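Local coordinates for protein particle-associated lyase (Acinetobacter bacteriophage AP22, PDB 4Y9V) that probably cleaves the capsular polysaccharide of Acinetobacter baumannii as a trimeric tailspike lyase, and binds a saccharide of that capsule, at residues G34-Q37 and Q38-N41; I90-T93 and D94-F98; N194-T197 and S198-I201; L468-W471 and A472-E475. All coordinates share one frame; numbering follows the deposited sequence.

Interaction 1 of 4, residues G34-Q37 and Q38-N41; sequences GISQ and QEVN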
ATOM      1  N   GLY A  34     -18.245  36.806 -39.728  1.00  7.24           N
ATOM      2  CA  GLY A  34     -17.869  38.186 -39.894  1.00  7.84           C
ATOM      3  C   GLY A  34     -16.418  38.493 -39.634  1.00  7.15           C
ATOM      4  O   GLY A  34     -16.001  39.601 -39.956  1.00  9.54           O
ATOM      5  N   ILE A  35     -15.649  37.566 -39.096  1.00  7.18           N
ATOM      6  CA  ILE A  35     -14.197  37.742 -39.058  1.00  7.37           C
ATOM      7  C   ILE A  35     -13.605  37.316 -40.382  1.00  7.28           C
ATOM      8  O   ILE A  35     -14.180  36.509 -41.129  1.00  8.46           O
ATOM      9  CB  ILE A  35     -13.531  37.042 -37.856  1.00  7.93           C
ATOM     10  CG1 ILE A  35     -13.366  35.536 -37.990  1.00  8.30           C
ATOM     11  CG2 ILE A  35     -14.245  37.421 -36.549  1.00  8.42           C
ATOM     12  CD1 ILE A  35     -12.617  34.886 -36.826  1.00  9.12           C
ATOM     13  N   SER A  36     -12.402  37.819 -40.723  1.00  7.51           N
ATOM     14  CA  SER A  36     -11.756  37.438 -41.950  1.00  7.90           C
ATOM     15  C   SER A  36     -11.122  36.059 -41.827  1.00  7.01           C
ATOM     16  O   SER A  36     -10.880  35.546 -40.744  1.00  7.30           O
ATOM     17  CB  SER A  36     -10.674  38.430 -42.362  1.00  8.42           C
ATOM     18  OG  SER A  36      -9.506  38.249 -41.581  1.00  9.01           O
ATOM     19  N   GLN A  37     -10.758  35.492 -42.996  1.00  7.37           N
ATOM     20  CA  GLN A  37     -10.039  34.217 -42.967  1.00  7.48           C
ATOM     21  C   GLN A  37      -8.693  34.385 -42.278  1.00  6.73           C
ATOM     22  O   GLN A  37      -8.229  33.440 -41.615  1.00  7.37           O
ATOM     23  CB  GLN A  37      -9.861  33.688 -44.401  1.00  7.94           C
ATOM     24  CG  GLN A  37      -9.216  32.328 -44.419  1.00  7.62           C
ATOM     25  CD  GLN A  37     -10.142  31.309 -43.772  1.00  7.32           C
ATOM     26  OE1 GLN A  37     -11.338  31.257 -44.094  1.00  8.38           O
ATOM     27  NE2 GLN A  37      -9.608  30.466 -42.878  1.00  8.19           N
ATOM     28  N   GLN A  38      -8.037  35.521 -42.419  1.00  7.12           N
ATOM     29  CA  GLN A  38      -6.791  35.741 -41.661  1.00  7.00           C
ATOM     30  C   GLN A  38      -7.043  35.637 -40.170  1.00  6.88           C
ATOM     31  O   GLN A  38      -6.252  35.042 -39.433  1.00  7.30           O
ATOM     32  CB  GLN A  38      -6.127  37.064 -41.995  1.00  7.72           C
ATOM     33  CG  GLN A  38      -4.766  37.224 -41.349  1.00  7.88           C
ATOM     34  CD  GLN A  38      -3.800  36.183 -41.841  1.00  7.82           C
ATOM     35  OE1 GLN A  38      -3.470  36.143 -43.041  1.00  8.34           O
ATOM     36  NE2 GLN A  38      -3.332  35.315 -40.949  1.00  8.67           N
ATOM     37  N   GLU A  39      -8.129  36.250 -39.709  1.00  6.96           N
ATOM     38  CA  GLU A  39      -8.472  36.189 -38.276  1.00  7.00           C
ATOM     39  C   GLU A  39      -8.792  34.770 -37.841  1.00  6.48           C
ATOM     40  O   GLU A  39      -8.433  34.357 -36.742  1.00  7.40           O
ATOM     41  CB  GLU A  39      -9.633  37.131 -37.978  1.00  7.12           C
ATOM     42  CG  GLU A  39      -9.290  38.592 -38.175  1.00  8.68           C
ATOM     43  CD  GLU A  39     -10.481  39.447 -37.867  1.00  8.52           C
ATOM     44  OE1 GLU A  39     -10.599  39.951 -36.721  1.00 10.61           O
ATOM     45  OE2 GLU A  39     -11.357  39.603 -38.742  1.00 10.22           O
ATOM     46  N   VAL A  40      -9.447  33.966 -38.692  1.00  6.66           N
ATOM     47  CA  VAL A  40      -9.652  32.559 -38.368  1.00  6.61           C
ATOM     48  C   VAL A  40      -8.277  31.901 -38.213  1.00  6.25           C
ATOM     49  O   VAL A  40      -8.028  31.194 -37.236  1.00  6.90           O
ATOM     50  CB  VAL A  40     -10.495  31.830 -39.438  1.00  7.37           C
ATOM     51  CG1 VAL A  40     -10.532  30.343 -39.162  1.00  8.30           C
ATOM     52  CG2 VAL A  40     -11.912  32.407 -39.557  1.00  8.19           C
ATOM     53  N   ASN A  41      -7.425  32.076 -39.189  1.00  6.29           N
ATOM     54  CA  ASN A  41      -6.086  31.476 -39.164  1.00  6.63           C
ATOM     55  C   ASN A  41      -5.327  31.869 -37.898  1.00  6.46           C
ATOM     56  O   ASN A  41      -4.611  31.045 -37.330  1.00  7.40           O
ATOM     57  CB  ASN A  41      -5.287  31.882 -40.393  1.00  6.82           C
ATOM     58  CG  ASN A  41      -5.831  31.385 -41.732  1.00  6.90           C
ATOM     59  OD1 ASN A  41      -6.750  30.581 -41.791  1.00  7.63           O
ATOM     60  ND2 ASN A  41      -5.213  31.876 -42.795  1.00  7.61           N
TER
HETATM   61  O   HOH W   1     -14.272  41.519 -38.790  1.00 35.51           O
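Ser36 and Glu39 face each other across the first turn of a short helix and form a capping box, the reciprocal pairing by which a helix start is closed. Of its two bonds, one runs from Glu39 N to Ser36 OG over 3.1 Å, with Ser36 as the N-cap. The return bond goes from Ser36 N to Glu39 OE2 at 2.9 Å and is nearly straight; the carboxylate is met on its anti side, 28° out of its plane. With chi1 of Ser36 at 77°, OG is turned between the backbone N and the carbonyl carbon, which points it at Glu39 N. A water donates to Gly34 O and, weakly, to the same OE2. The backbone then takes up helical bonding, from Val40 N to Ser36 O and from Asn41 N to Gln37 O.

Apolar contact is modest: Ile35 CD1 lies 3.8 Å from Val40 CG2, the two side chains crossing at about a right angle. On another flank the amides of Gln37 and Asn41 meet with planes 52° apart, and Gln37 NE2 donates to Asn41 OD1 at 3.1 Å from above the acceptor's carbonyl plane.

These amides also reach across the trimer. Gln37 OE1 accepts from Asn41 ND2 of the second subunit, Asn41 ND2 donates to Gln37 OE1 of the third, and Gln37 packs on its counterparts in both. Helix 37-42 thus lies at the subunit interface near the N-terminal end of the modelled chain, followed by strand 45-46 and helix 47-54.

Interaction 2 of 4, residues I90-T93 and D94-F98; sequences IEFT and DDFEF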
ATOM      1  N   ILE A  90      16.893  27.348 -24.899  1.00  5.62           N
ATOM      2  CA  ILE A  90      15.656  28.100 -25.016  1.00  5.62           C
ATOM      3  C   ILE A  90      15.085  28.227 -23.579  1.00  6.21           C
ATOM      4  O   ILE A  90      14.776  27.216 -22.961  1.00  6.76           O
ATOM      5  CB  ILE A  90      14.648  27.451 -25.942  1.00  6.20           C
ATOM      6  CG1 ILE A  90      15.281  27.057 -27.273  1.00  6.34           C
ATOM      7  CG2 ILE A  90      13.432  28.354 -26.123  1.00  7.21           C
ATOM      8  CD1 ILE A  90      15.848  28.207 -28.088  1.00  7.13           C
ATOM      9  N   GLU A  91      14.976  29.462 -23.109  0.69  7.03           N
ATOM     10  CA  GLU A  91      14.585  29.773 -21.737  0.69  7.42           C
ATOM     11  C   GLU A  91      13.185  30.335 -21.753  0.69  6.90           C
ATOM     12  O   GLU A  91      12.947  31.467 -22.152  0.69  9.59           O
ATOM     13  CB  GLU A  91      15.571  30.739 -21.057  0.69  9.22           C
ATOM     14  CG  GLU A  91      16.969  30.138 -20.940  0.69 11.19           C
ATOM     15  CD  GLU A  91      17.958  31.027 -20.219  0.69 14.47           C
ATOM     16  OE1 GLU A  91      17.640  31.418 -19.092  0.69 20.08           O
ATOM     17  OE2 GLU A  91      19.082  31.345 -20.694  0.69 21.91           O
ATOM     18  N   PHE A  92      12.226  29.505 -21.352  1.00  6.56           N
ATOM     19  CA  PHE A  92      10.833  29.916 -21.235  1.00  6.64           C
ATOM     20  C   PHE A  92      10.628  30.498 -19.842  1.00  6.65           C
ATOM     21  O   PHE A  92      10.877  29.835 -18.850  1.00  7.86           O
ATOM     22  CB  PHE A  92       9.893  28.736 -21.437  1.00  6.84           C
ATOM     23  CG  PHE A  92      10.042  28.006 -22.757  1.00  6.70           C
ATOM     24  CD1 PHE A  92      10.983  26.984 -22.952  1.00  7.54           C
ATOM     25  CD2 PHE A  92       9.216  28.350 -23.832  1.00  7.30           C
ATOM     26  CE1 PHE A  92      11.099  26.367 -24.143  1.00  8.37           C
ATOM     27  CE2 PHE A  92       9.349  27.708 -25.046  1.00  8.02           C
ATOM     28  CZ  PHE A  92      10.279  26.704 -25.196  1.00  8.83           C
ATOM     29  N   THR A  93      10.147  31.732 -19.783  1.00  7.09           N
ATOM     30  CA  THR A  93       9.865  32.410 -18.534  1.00  7.66           C
ATOM     31  C   THR A  93       8.430  32.899 -18.419  1.00  7.76           C
ATOM     32  O   THR A  93       8.119  33.548 -17.450  1.00 10.21           O
ATOM     33  CB  THR A  93      10.848  33.557 -18.270  1.00  9.79           C
ATOM     34  OG1 THR A  93      10.753  34.492 -19.382  1.00 12.45           O
ATOM     35  CG2 THR A  93      12.276  33.098 -18.261  1.00 13.90           C
ATOM     36  N   ASP A  94       7.628  32.605 -19.410  1.00  7.87           N
ATOM     37  CA  ASP A  94       6.197  32.834 -19.411  1.00  8.03           C
ATOM     38  C   ASP A  94       5.500  31.537 -19.792  1.00  6.57           C
ATOM     39  O   ASP A  94       6.102  30.653 -20.441  1.00  7.06           O
ATOM     40  CB  ASP A  94       5.764  33.963 -20.407  1.00 10.44           C
ATOM     41  CG  ASP A  94       6.090  35.298 -19.731  1.00 14.36           C
ATOM     42  OD1 ASP A  94       5.468  35.607 -18.666  1.00 20.54           O
ATOM     43  OD2 ASP A  94       6.951  36.022 -20.176  1.00 25.31           O
ATOM     44  N   ASP A  95       4.235  31.405 -19.425  1.00  6.85           N
ATOM     45  CA  ASP A  95       3.434  30.257 -19.781  1.00  6.13           C
ATOM     46  C   ASP A  95       3.555  29.956 -21.270  1.00  6.28           C
ATOM     47  O   ASP A  95       3.549  30.868 -22.090  1.00  8.08           O
ATOM     48  CB  ASP A  95       1.970  30.467 -19.433  1.00  6.96           C
ATOM     49  CG  ASP A  95       1.721  30.729 -17.974  1.00  7.26           C
ATOM     50  OD1 ASP A  95       2.550  30.399 -17.118  1.00  8.00           O
ATOM     51  OD2 ASP A  95       0.581  31.261 -17.696  1.00  9.94           O
ATOM     52  N   PHE A  96       3.622  28.673 -21.621  1.00  5.74           N
ATOM     53  CA  PHE A  96       3.778  28.247 -23.000  1.00  5.89           C
ATOM     54  C   PHE A  96       3.278  26.828 -23.112  1.00  5.22           C
ATOM     55  O   PHE A  96       3.559  26.035 -22.223  1.00  6.10           O
ATOM     56  CB  PHE A  96       5.266  28.333 -23.400  1.00  6.51           C
ATOM     57  CG  PHE A  96       5.493  28.212 -24.881  1.00  6.96           C
ATOM     58  CD1 PHE A  96       5.699  26.992 -25.487  1.00  6.38           C
ATOM     59  CD2 PHE A  96       5.485  29.358 -25.654  1.00 12.79           C
ATOM     60  CE1 PHE A  96       5.910  26.910 -26.883  1.00  7.17           C
ATOM     61  CE2 PHE A  96       5.694  29.267 -27.006  1.00 15.91           C
ATOM     62  CZ  PHE A  96       5.891  28.065 -27.636  1.00 10.55           C
ATOM     63  N   GLU A  97       2.619  26.505 -24.213  1.00  5.38           N
ATOM     64  CA  GLU A  97       2.125  25.159 -24.470  1.00  5.20           C
ATOM     65  C   GLU A  97       2.531  24.690 -25.864  1.00  5.18           C
ATOM     66  O   GLU A  97       2.233  25.384 -26.846  1.00  6.24           O
ATOM     67  CB  GLU A  97       0.607  25.110 -24.336  1.00  5.61           C
ATOM     68  CG  GLU A  97       0.023  23.735 -24.656  1.00  6.03           C
ATOM     69  CD  GLU A  97      -1.453  23.555 -24.407  1.00  7.91           C
ATOM     70  OE1 GLU A  97      -2.141  24.551 -24.075  1.00 10.74           O
ATOM     71  OE2 GLU A  97      -1.937  22.390 -24.530  1.00 10.06           O
ATOM     72  N   PHE A  98       3.179  23.539 -25.933  1.00  4.94           N
ATOM     73  CA  PHE A  98       3.401  22.848 -27.192  1.00  5.17           C
ATOM     74  C   PHE A  98       2.293  21.824 -27.444  1.00  4.85           C
ATOM     75  O   PHE A  98       1.906  21.064 -26.548  1.00  5.59           O
ATOM     76  CB  PHE A  98       4.705  22.021 -27.163  1.00  5.45           C
ATOM     77  CG  PHE A  98       5.960  22.835 -27.299  1.00  5.43           C
ATOM     78  CD1 PHE A  98       6.447  23.165 -28.577  1.00  5.73           C
ATOM     79  CD2 PHE A  98       6.719  23.258 -26.196  1.00  6.14           C
ATOM     80  CE1 PHE A  98       7.633  23.841 -28.723  1.00  6.28           C
ATOM     81  CE2 PHE A  98       7.908  23.946 -26.363  1.00  7.00           C
ATOM     82  CZ  PHE A  98       8.371  24.233 -27.626  1.00  6.62           C
TER
HETATM   83  O   HOH W   2       9.150  36.642 -18.439  1.00 26.32           O
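An aromatic cluster closes the turn between strands 89-92 and 96-100, two strands that belong to different sheets at the N-terminal side of the tailspike body. Phe92, Phe96 and Phe98 carry it, a compact case of a corner filled from within by side chains of the strands on its two arms. Phe92 approaches with the outer atoms of its ring: CE2 comes to 3.7 Å from Phe96 CD1, over one face of the Phe96 ring and displaced toward its rim. The two rings meet obliquely, with planes at 47° and centroids 5.1 Å apart. The neighbouring atom, Phe92 CZ, reaches the edge of Phe98 instead, 3.8 Å from Phe98 CE2, and here the planes are steeply inclined at 76°. Within the second strand, Phe96 CE1 lies over the centre of the Phe98 ring, so each of the three rings touches both others.

The first torsions bring the rings together. In Phe96, CG is trans to the backbone N (chi1 -167°), whereas in Phe92 it lies beside the backbone N, and the two rings converge inside the bend.

Other aromatic and aliphatic groups extend the cluster: Phe92 also meets Phe211 and stands edge-to-face with Phe114, while Phe96 packs on Leu77 and on Val69 of helix 63-71. The outer side of the corner is polar and exposed. There a water bridges the two residues at the bend, donating to Asp94 OD2 at 2.9 Å and lying 2.8 Å from Thr93 OG1.

Interaction 3 of 4, residues N194-T197 and S198-I201; sequences NYLT and SENI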
ATOM      1  N   ASN A 194      12.267  23.198  12.305  1.00  6.04           N
ATOM      2  CA  ASN A 194      12.422  24.336  13.185  1.00  6.35           C
ATOM      3  C   ASN A 194      13.171  25.453  12.445  1.00  6.12           C
ATOM      4  O   ASN A 194      14.167  25.177  11.764  1.00  7.11           O
ATOM      5  CB  ASN A 194      13.288  23.955  14.395  1.00  7.32           C
ATOM      6  CG  ASN A 194      12.631  22.863  15.195  1.00  8.10           C
ATOM      7  OD1 ASN A 194      11.525  23.029  15.704  1.00  8.36           O
ATOM      8  ND2 ASN A 194      13.282  21.712  15.305  1.00 12.17           N
ATOM      9  N   TYR A 195      12.731  26.687  12.631  1.00  6.06           N
ATOM     10  CA  TYR A 195      13.391  27.863  12.060  1.00  6.59           C
ATOM     11  C   TYR A 195      13.323  28.975  13.096  1.00  6.90           C
ATOM     12  O   TYR A 195      12.243  29.248  13.623  1.00  7.74           O
ATOM     13  CB  TYR A 195      12.739  28.350  10.760  1.00  6.47           C
ATOM     14  CG  TYR A 195      12.549  27.294   9.706  1.00  5.83           C
ATOM     15  CD1 TYR A 195      13.524  26.965   8.779  1.00  6.31           C
ATOM     16  CD2 TYR A 195      11.356  26.568   9.645  1.00  6.22           C
ATOM     17  CE1 TYR A 195      13.299  25.977   7.835  1.00  6.14           C
ATOM     18  CE2 TYR A 195      11.131  25.593   8.709  1.00  5.86           C
ATOM     19  CZ  TYR A 195      12.117  25.292   7.778  1.00  5.54           C
ATOM     20  OH  TYR A 195      11.950  24.317   6.828  1.00  5.84           O
ATOM     21  N   LEU A 196      14.448  29.603  13.387  1.00  7.79           N
ATOM     22  CA  LEU A 196      14.506  30.645  14.425  1.00  8.72           C
ATOM     23  C   LEU A 196      14.677  32.024  13.825  1.00  9.48           C
ATOM     24  O   LEU A 196      15.419  32.205  12.849  1.00  9.67           O
ATOM     25  CB  LEU A 196      15.671  30.393  15.376  1.00 10.78           C
ATOM     26  CG  LEU A 196      15.673  29.006  16.036  1.00 12.75           C
ATOM     27  CD1 LEU A 196      16.958  28.838  16.865  1.00 15.72           C
ATOM     28  CD2 LEU A 196      14.404  28.715  16.838  1.00 16.52           C
ATOM     29  N   THR A 197      14.094  33.020  14.471  0.57 11.14           N
ATOM     30  CA  THR A 197      14.262  34.405  14.082  0.57 12.62           C
ATOM     31  C   THR A 197      15.733  34.750  13.937  0.57 12.91           C
ATOM     32  O   THR A 197      16.121  35.464  13.009  0.57 11.92           O
ATOM     33  CB  THR A 197      13.647  35.354  15.113  0.57 13.27           C
ATOM     34  OG1 THR A 197      14.196  35.114  16.424  0.57 17.97           O
ATOM     35  CG2 THR A 197      12.157  35.081  15.139  0.57 14.79           C
ATOM     36  N   SER A 198      16.499  34.255  14.935  1.00 12.28           N
ATOM     37  CA  SER A 198      17.901  34.518  15.058  1.00 14.23           C
ATOM     38  C   SER A 198      18.754  33.940  13.947  1.00 14.13           C
ATOM     39  O   SER A 198      19.930  34.323  13.799  1.00 15.24           O
ATOM     40  CB  SER A 198      18.412  33.961  16.420  1.00 16.56           C
ATOM     41  OG  SER A 198      18.316  32.547  16.476  1.00 17.46           O
ATOM     42  N   GLU A 199      18.263  32.987  13.198  1.00 11.42           N
ATOM     43  CA  GLU A 199      18.935  32.326  12.112  1.00 10.15           C
ATOM     44  C   GLU A 199      18.782  33.179  10.824  1.00  9.59           C
ATOM     45  O   GLU A 199      17.959  34.089  10.756  1.00  9.79           O
ATOM     46  CB  GLU A 199      18.394  30.891  11.879  1.00 10.05           C
ATOM     47  CG  GLU A 199      18.790  29.949  13.047  1.00 10.85           C
ATOM     48  CD  GLU A 199      18.037  28.647  13.055  1.00 11.38           C
ATOM     49  OE1 GLU A 199      16.992  28.524  12.417  1.00  9.29           O
ATOM     50  OE2 GLU A 199      18.520  27.722  13.754  1.00 16.02           O
ATOM     51  N   ASN A 200      19.555  32.859   9.780  1.00  9.48           N
ATOM     52  CA  ASN A 200      19.470  33.520   8.501  1.00  8.92           C
ATOM     53  C   ASN A 200      18.342  32.908   7.653  1.00  7.95           C
ATOM     54  O   ASN A 200      18.584  32.095   6.784  1.00  9.42           O
ATOM     55  CB  ASN A 200      20.769  33.473   7.734  1.00 11.82           C
ATOM     56  CG  ASN A 200      21.751  34.458   8.286  1.00 13.21           C
ATOM     57  OD1 ASN A 200      21.388  35.645   8.441  1.00 17.96           O
ATOM     58  ND2 ASN A 200      22.960  34.052   8.545  1.00 13.17           N
ATOM     59  N   ILE A 201      17.107  33.256   8.037  1.00  8.07           N
ATOM     60  CA  ILE A 201      15.899  32.717   7.403  1.00  7.21           C
ATOM     61  C   ILE A 201      15.242  33.764   6.552  1.00  8.22           C
ATOM     62  O   ILE A 201      14.742  34.790   7.038  1.00 14.03           O
ATOM     63  CB  ILE A 201      14.886  32.192   8.434  1.00  7.53           C
ATOM     64  CG1 ILE A 201      15.474  31.304   9.502  1.00  7.59           C
ATOM     65  CG2 ILE A 201      13.732  31.503   7.686  1.00  8.63           C
ATOM     66  CD1 ILE A 201      16.178  30.060   8.976  1.00  7.76           C
TER
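Leu196 and Glu199 are joined by two hydrogen bonds that close a type I beta turn, and the pair illustrates how a side chain can add to a backbone turn. Glu199 N donates to Leu196 O over 3.0 Å, the bond that defines the turn; its donor stands well above the carbonyl plane, 59° out of it. In return Leu196 N donates to Glu199 OE1 at 2.9 Å, again from above the acceptor's plane. Glu199 CG sits beside its own backbone N (chi1 -69°), and the chain, extended beyond CG, reaches back to Leu196 N.

OE1 has a second partner, a salt bridge to Lys171 NZ, and Lys171 also donates to Asn194 O. One ammonium thus joins the carboxylate to the chain entering the turn, and its charge would be expected to favour the ionised acid. Thr197 N is satisfied by Asp129 OD1, Asn194 OD1 by Lys132 N and Tyr195 OH by Glu173 OE1.

A methyl, Leu196 CD1, lies beside the carboxylate, 3.7 Å from Glu199 OE2. Apolar contact is slight: Ile201 CD1 touches the Tyr195 ring at its edge, 4.1 Å from CD1 of that tyrosine.

The turn lies in the loop between strands 184-187 and 201-207, in the Ig-like domain. Tyr195 and Ile201 both pack on Ile154 of strand 151-156, which pairs antiparallel with strand 201-207.

Interaction 4 of 4, residues L468-W471 and A472-E475; sequences LRHW and AWVE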
ATOM      1  N   LEU A 468      23.792 -17.272   8.527  1.00  5.61           N
ATOM      2  CA  LEU A 468      23.567 -15.868   8.884  1.00  5.49           C
ATOM      3  C   LEU A 468      24.222 -15.629  10.210  1.00  5.33           C
ATOM      4  O   LEU A 468      23.971 -16.363  11.164  1.00  6.16           O
ATOM      5  CB  LEU A 468      22.047 -15.599   8.953  1.00  5.20           C
ATOM      6  CG  LEU A 468      21.671 -14.164   9.362  1.00  5.06           C
ATOM      7  CD1 LEU A 468      22.101 -13.138   8.344  1.00  5.42           C
ATOM      8  CD2 LEU A 468      20.153 -14.071   9.606  1.00  5.62           C
ATOM      9  N   ARG A 469      25.044 -14.568  10.319  0.72  5.20           N
ATOM     10  CA  ARG A 469      25.654 -14.252  11.595  0.72  5.45           C
ATOM     11  C   ARG A 469      24.704 -13.498  12.516  0.72  5.12           C
ATOM     12  O   ARG A 469      24.636 -13.827  13.710  0.72  5.67           O
ATOM     13  CB  ARG A 469      26.956 -13.452  11.420  0.72  6.85           C
ATOM     14  CG  ARG A 469      27.716 -13.254  12.690  0.72  8.08           C
ATOM     15  CD  ARG A 469      28.935 -12.279  12.575  0.72 12.70           C
ATOM     16  NE  ARG A 469      28.496 -10.817  12.774  0.72 12.85           N
ATOM     17  CZ  ARG A 469      29.416  -9.960  13.146  0.72 16.55           C
ATOM     18  NH1 ARG A 469      30.784  -9.893  13.398  0.72 22.42           N
ATOM     19  NH2 ARG A 469      28.848  -8.729  13.314  0.72 17.02           N
ATOM     20  N   HIS A 470      24.011 -12.481  12.017  1.00  4.97           N
ATOM     21  CA  HIS A 470      23.151 -11.680  12.886  1.00  4.89           C
ATOM     22  C   HIS A 470      21.990 -11.073  12.119  1.00  4.56           C
ATOM     23  O   HIS A 470      22.109 -10.717  10.945  1.00  5.07           O
ATOM     24  CB  HIS A 470      23.910 -10.587  13.631  1.00  5.19           C
ATOM     25  CG  HIS A 470      24.440  -9.458  12.792  1.00  5.61           C
ATOM     26  ND1 HIS A 470      25.729  -9.430  12.335  1.00  7.34           N
ATOM     27  CD2 HIS A 470      23.808  -8.342  12.356  1.00  5.90           C
ATOM     28  CE1 HIS A 470      25.833  -8.286  11.631  1.00  8.02           C
ATOM     29  NE2 HIS A 470      24.709  -7.617  11.620  1.00  6.92           N
ATOM     30  N   TRP A 471      20.892 -10.872  12.860  1.00  4.61           N
ATOM     31  CA  TRP A 471      19.785 -10.043  12.394  1.00  4.38           C
ATOM     32  C   TRP A 471      20.064  -8.558  12.628  1.00  4.33           C
ATOM     33  O   TRP A 471      19.866  -7.760  11.705  1.00  5.50           O
ATOM     34  CB  TRP A 471      18.462 -10.487  13.037  1.00  4.50           C
ATOM     35  CG  TRP A 471      17.897 -11.725  12.384  1.00  4.64           C
ATOM     36  CD1 TRP A 471      18.116 -13.028  12.727  1.00  4.72           C
ATOM     37  CD2 TRP A 471      17.046 -11.733  11.251  1.00  4.66           C
ATOM     38  NE1 TRP A 471      17.423 -13.859  11.864  1.00  5.09           N
ATOM     39  CE2 TRP A 471      16.750 -13.092  10.943  1.00  4.83           C
ATOM     40  CE3 TRP A 471      16.461 -10.728  10.462  1.00  4.91           C
ATOM     41  CZ2 TRP A 471      15.926 -13.457   9.886  1.00  5.23           C
ATOM     42  CZ3 TRP A 471      15.624 -11.102   9.413  1.00  5.37           C
ATOM     43  CH2 TRP A 471      15.363 -12.453   9.129  1.00  5.56           C
ATOM     44  N   ALA A 472      20.479  -8.156  13.828  1.00  4.53           N
ATOM     45  CA  ALA A 472      20.730  -6.755  14.137  1.00  4.44           C
ATOM     46  C   ALA A 472      22.064  -6.575  14.859  1.00  4.49           C
ATOM     47  O   ALA A 472      22.374  -7.322  15.786  1.00  5.06           O
ATOM     48  CB  ALA A 472      19.620  -6.190  15.031  1.00  5.10           C
ATOM     49  N   TRP A 473      22.790  -5.522  14.465  1.00  4.47           N
ATOM     50  CA  TRP A 473      24.016  -5.128  15.171  1.00  4.66           C
ATOM     51  C   TRP A 473      24.203  -3.626  14.999  1.00  4.59           C
ATOM     52  O   TRP A 473      23.986  -3.100  13.906  1.00  5.07           O
ATOM     53  CB  TRP A 473      25.224  -5.865  14.626  1.00  4.98           C
ATOM     54  CG  TRP A 473      26.478  -5.658  15.421  1.00  5.02           C
ATOM     55  CD1 TRP A 473      26.624  -5.616  16.780  1.00  5.62           C
ATOM     56  CD2 TRP A 473      27.803  -5.510  14.879  1.00  5.51           C
ATOM     57  NE1 TRP A 473      27.940  -5.446  17.120  1.00  5.70           N
ATOM     58  CE2 TRP A 473      28.692  -5.376  15.983  1.00  5.71           C
ATOM     59  CE3 TRP A 473      28.330  -5.465  13.581  1.00  6.10           C
ATOM     60  CZ2 TRP A 473      30.071  -5.223  15.801  1.00  6.72           C
ATOM     61  CZ3 TRP A 473      29.684  -5.311  13.402  1.00  7.70           C
ATOM     62  CH2 TRP A 473      30.543  -5.172  14.516  1.00  7.72           C
ATOM     63  N   VAL A 474      24.602  -2.950  16.077  1.00  4.71           N
ATOM     64  CA  VAL A 474      24.918  -1.518  16.096  1.00  4.73           C
ATOM     65  C   VAL A 474      26.205  -1.378  16.900  1.00  5.01           C
ATOM     66  O   VAL A 474      26.256  -1.850  18.028  1.00  5.68           O
ATOM     67  CB  VAL A 474      23.781  -0.709  16.745  1.00  5.22           C
ATOM     68  CG1 VAL A 474      24.162   0.767  16.809  1.00  5.98           C
ATOM     69  CG2 VAL A 474      22.463  -0.908  16.022  1.00  5.91           C
ATOM     70  N   GLU A 475      27.239  -0.709  16.348  1.00  4.79           N
ATOM     71  CA  GLU A 475      28.492  -0.616  17.074  1.00  5.13           C
ATOM     72  C   GLU A 475      29.372   0.502  16.489  1.00  5.05           C
ATOM     73  O   GLU A 475      29.291   0.835  15.299  1.00  5.65           O
ATOM     74  CB  GLU A 475      29.220  -1.968  17.045  1.00  5.44           C
ATOM     75  CG  GLU A 475      30.439  -2.071  18.005  1.00  5.75           C
ATOM     76  CD  GLU A 475      30.091  -1.648  19.395  1.00  5.79           C
ATOM     77  OE1 GLU A 475      29.589  -2.494  20.173  1.00  6.73           O
ATOM     78  OE2 GLU A 475      30.265  -0.447  19.721  1.00  5.94           O
TER
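Trp473 receives Arg469 and His470 at a corner of the right-handed parallel beta-helix, the fold of pectin lyase-like proteins, where the chain bends at Trp471. The buried, tightly packed part of the contact lies against the imidazole: Trp473 CB sits over one face of the His470 ring, a CH-pi contact 3.7 Å from its centroid, with CB to His470 NE2 at 3.5 Å. Beyond CB the indole turns its edge toward that same ring, giving an edge-to-face pair with planes at 64°. His470 NE2 is engaged with Thr438.

The arginine arm, by contrast, is partly exposed and less ordered: Arg469 adopts two conformers, and its contacts given here belong to one of them. In it Arg469 NE donates to His470 ND1 at 3.1 Å, nearly straight and in the imidazole plane. The guanidinium reaches the indole by one nitrogen rather than lying flat on it: the planes are 78° apart, and CZ is 4.9 Å from the centroid of the Trp473 six-membered ring, a cation-pi contact over the face. A bend at chi3 (86°) turns the arginine's end back toward the histidine and the indole.

Tyr507 adds a second cation-pi partner for Arg469 and an edge-to-face neighbour for Trp473, whose NE1 bonds to Ser509. On the opposite face of the indole lies Glu475 CB; on the arginine's side the closest approach is Arg469 NH2 to Trp473 CE3, 3.3 Å.

The four contacts follow one another along the chain without touching, and each shows local side chains fixing a change of chain direction or the start of a helix. Interactions 1 and 2 are neighbours at the N-terminal end, with centres 26 Å apart, and both touch the second subunit. Interaction 4 lies on the opposite side of the chain's centre, its own centre 77 Å from that of interaction 1. Interaction 3 stands aside in the Ig-like domain, its nearest atoms about 24 Å from interaction 4 and about 25 Å from interaction 2. None contributes a residue to the glycan pocket, whose Arg166, Tyr168 and Tyr169 nevertheless come from the same Ig-like domain as interaction 3.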